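Local atomic coordinates of glutamate--cysteine ligase GshA (Methylobacillus flagellatus KT, PDB entry 3K1T), a protein that probably acts as a ligase that joins glutamate to cysteine, as in the glutamate–cysteine ligase family. Residues D229-N234 with A270-K275. Sequence-based numbering, arbitrary orientation.
Sequences DPWLLN and AEYGVK
Leu-232 and Tyr-272 are the backbone positions of closest approach, their CA atoms 10.2 Å apart, so the short 3-10 turn at 230-232 and the end of helix 251-272 meet through side chains alone. Tyr-272 bridges most of that distance. Its CG lies anti to the carbonyl carbon (chi1 -72°), which sends the ring out from the helix end toward the turn, and the Tyr-272 OH donates a 2.7 Å hydrogen bond to OD2 of Asp-229. The oxygen is reached on its anti lone pair, and it lies at the edge of the tyrosine ring, with carboxylate and ring planes 27° apart. The other carboxylate oxygen faces its own chain: OD1 of Asp-229 accepts from the backbone N of Trp-231 at 3.0 Å, the N-H coming from above the carboxylate plane, an Asx turn that helps to hold the carboxylate in its rotation. Behind Tyr-272, Gly-273 takes positive phi in a Schellman motif that ends the helix, and the tyrosine thus joins this terminus to the loop between helix 210-226 and strand 237-241. Leu-232 lays CD2 over one face of the Tyr-272 ring, a CH-pi contact 4.2 Å from the ring centroid. The indole of Trp-231 runs nearly parallel to the phenol, planes at 10°, but is slid so far that the rings barely overlap, and CZ3 of Trp-231 meets CD2 of Tyr-272 at 3.8 Å. A phenylalanine in place of Tyr-272 would probably keep much of this apolar contact but leave OD2 of Asp-229 without its hydroxyl donor. Glu-271 OE2 stands 4.2 Å from Asp-229 OD2, a pairing of like charges probably eased by Lys-268, which forms salt bridges to both acids. A water donates to Glu-271 OE2 at 2.7 Å and, weakly, to Asp-229 OD2.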
loop_
_atom_site.group_PDB
_atom_site.type_symbol
_atom_site.label_atom_id
_atom_site.label_comp_id
_atom_site.label_asym_id
_atom_site.label_seq_id
_atom_site.Cartn_x
_atom_site.Cartn_y
_atom_site.Cartn_z
ATOM N N ASP A 229 -0.067 3.531 -31.330
ATOM C CA ASP A 229 -1.335 3.813 -32.006
ATOM C C ASP A 229 -2.438 3.875 -30.912
ATOM O O ASP A 229 -2.654 2.886 -30.247
ATOM C CB ASP A 229 -1.639 2.665 -33.008
ATOM C CG ASP A 229 -2.937 2.854 -33.780
ATOM O OD1 ASP A 229 -3.689 3.802 -33.492
ATOM O OD2 ASP A 229 -3.227 2.041 -34.701
ATOM N N PRO A 230 -3.113 5.023 -30.718
ATOM C CA PRO A 230 -4.145 5.095 -29.676
ATOM C C PRO A 230 -5.266 4.085 -29.827
ATOM O O PRO A 230 -5.906 3.754 -28.828
ATOM C CB PRO A 230 -4.686 6.525 -29.810
ATOM C CG PRO A 230 -4.317 6.951 -31.177
ATOM C CD PRO A 230 -3.012 6.302 -31.453
ATOM N N TRP A 231 -5.507 3.616 -31.061
ATOM C CA TRP A 231 -6.549 2.623 -31.335
ATOM C C TRP A 231 -6.287 1.302 -30.607
ATOM O O TRP A 231 -7.226 0.592 -30.260
ATOM C CB TRP A 231 -6.744 2.402 -32.848
ATOM C CG TRP A 231 -7.872 1.441 -33.159
ATOM C CD1 TRP A 231 -9.204 1.736 -33.171
ATOM C CD2 TRP A 231 -7.773 0.052 -33.480
ATOM N NE1 TRP A 231 -9.938 0.636 -33.490
ATOM C CE2 TRP A 231 -9.093 -0.429 -33.669
ATOM C CE3 TRP A 231 -6.702 -0.846 -33.602
ATOM C CZ2 TRP A 231 -9.376 -1.757 -33.964
ATOM C CZ3 TRP A 231 -6.978 -2.176 -33.890
ATOM C CH2 TRP A 231 -8.294 -2.621 -34.093
ATOM N N LEU A 232 -5.024 1.011 -30.290
ATOM C CA LEU A 232 -4.704 -0.229 -29.562
ATOM C C LEU A 232 -5.257 -0.228 -28.119
ATOM O O LEU A 232 -5.358 -1.291 -27.507
ATOM C CB LEU A 232 -3.202 -0.487 -29.565
ATOM C CG LEU A 232 -2.592 -0.730 -30.962
ATOM C CD1 LEU A 232 -1.050 -1.066 -30.807
ATOM C CD2 LEU A 232 -3.351 -1.748 -31.810
ATOM N N LEU A 233 -5.599 0.955 -27.604
ATOM C CA LEU A 233 -6.073 1.131 -26.241
ATOM C C LEU A 233 -7.532 1.606 -26.159
ATOM O O LEU A 233 -8.069 1.737 -25.071
ATOM C CB LEU A 233 -5.221 2.205 -25.562
ATOM C CG LEU A 233 -3.745 1.956 -25.320
ATOM C CD1 LEU A 233 -3.046 3.247 -24.887
ATOM C CD2 LEU A 233 -3.621 0.856 -24.261
ATOM N N ASN A 234 -8.162 1.935 -27.286
ATOM C CA ASN A 234 -9.389 2.722 -27.244
ATOM C C ASN A 234 -10.389 2.326 -28.337
ATOM O O ASN A 234 -10.090 2.465 -29.511
ATOM C CB ASN A 234 -9.014 4.204 -27.376
ATOM C CG ASN A 234 -10.174 5.144 -27.049
ATOM O OD1 ASN A 234 -11.248 4.711 -26.596
ATOM N ND2 ASN A 234 -9.963 6.415 -27.293
ATOM N N ALA A 270 -8.010 -4.220 -41.223
ATOM C CA ALA A 270 -7.160 -4.422 -42.413
ATOM C C ALA A 270 -5.694 -4.077 -42.110
ATOM O O ALA A 270 -4.782 -4.862 -42.427
ATOM C CB ALA A 270 -7.695 -3.616 -43.621
ATOM N N GLU A 271 -5.480 -2.940 -41.456
ATOM C CA GLU A 271 -4.151 -2.507 -41.066
ATOM C C GLU A 271 -3.425 -3.610 -40.262
ATOM O O GLU A 271 -2.239 -3.852 -40.478
ATOM C CB GLU A 271 -4.223 -1.232 -40.243
ATOM C CG GLU A 271 -2.855 -0.718 -39.756
ATOM C CD GLU A 271 -2.911 0.617 -39.022
ATOM O OE1 GLU A 271 -3.994 1.236 -38.947
ATOM O OE2 GLU A 271 -1.844 1.053 -38.532
ATOM N N TYR A 272 -4.130 -4.245 -39.337
ATOM C CA TYR A 272 -3.510 -5.188 -38.423
ATOM C C TYR A 272 -3.714 -6.673 -38.792
ATOM O O TYR A 272 -3.282 -7.538 -38.058
ATOM C CB TYR A 272 -3.975 -4.874 -36.996
ATOM C CG TYR A 272 -3.355 -3.599 -36.463
ATOM C CD1 TYR A 272 -1.991 -3.540 -36.144
ATOM C CD2 TYR A 272 -4.106 -2.454 -36.292
ATOM C CE1 TYR A 272 -1.400 -2.376 -35.644
ATOM C CE2 TYR A 272 -3.545 -1.296 -35.758
ATOM C CZ TYR A 272 -2.183 -1.260 -35.454
ATOM O OH TYR A 272 -1.644 -0.104 -34.960
ATOM N N GLY A 273 -4.326 -6.959 -39.939
ATOM C CA GLY A 273 -4.508 -8.336 -40.413
ATOM C C GLY A 273 -5.517 -9.158 -39.640
ATOM O O GLY A 273 -5.386 -10.386 -39.549
ATOM N N VAL A 274 -6.512 -8.474 -39.058
ATOM C CA VAL A 274 -7.527 -9.107 -38.245
ATOM C C VAL A 274 -8.610 -9.709 -39.137
ATOM O O VAL A 274 -9.150 -9.027 -39.997
ATOM C CB VAL A 274 -8.171 -8.057 -37.277
ATOM C CG1 VAL A 274 -9.325 -8.653 -36.513
ATOM C CG2 VAL A 274 -7.099 -7.460 -36.329
ATOM N N LYS A 275 -8.948 -10.968 -38.906
ATOM C CA LYS A 275 -9.945 -11.651 -39.726
ATOM C C LYS A 275 -11.315 -11.791 -39.106
ATOM O O LYS A 275 -12.236 -12.192 -39.787
ATOM C CB LYS A 275 -9.431 -13.024 -40.151
ATOM C CG LYS A 275 -8.143 -12.921 -40.991
ATOM C CD LYS A 275 -8.363 -12.175 -42.318
ATOM C CE LYS A 275 -7.033 -11.737 -42.892
ATOM N NZ LYS A 275 -7.171 -11.184 -44.262
HETATM O O HOH W 1 -1.653 3.522 -37.361
#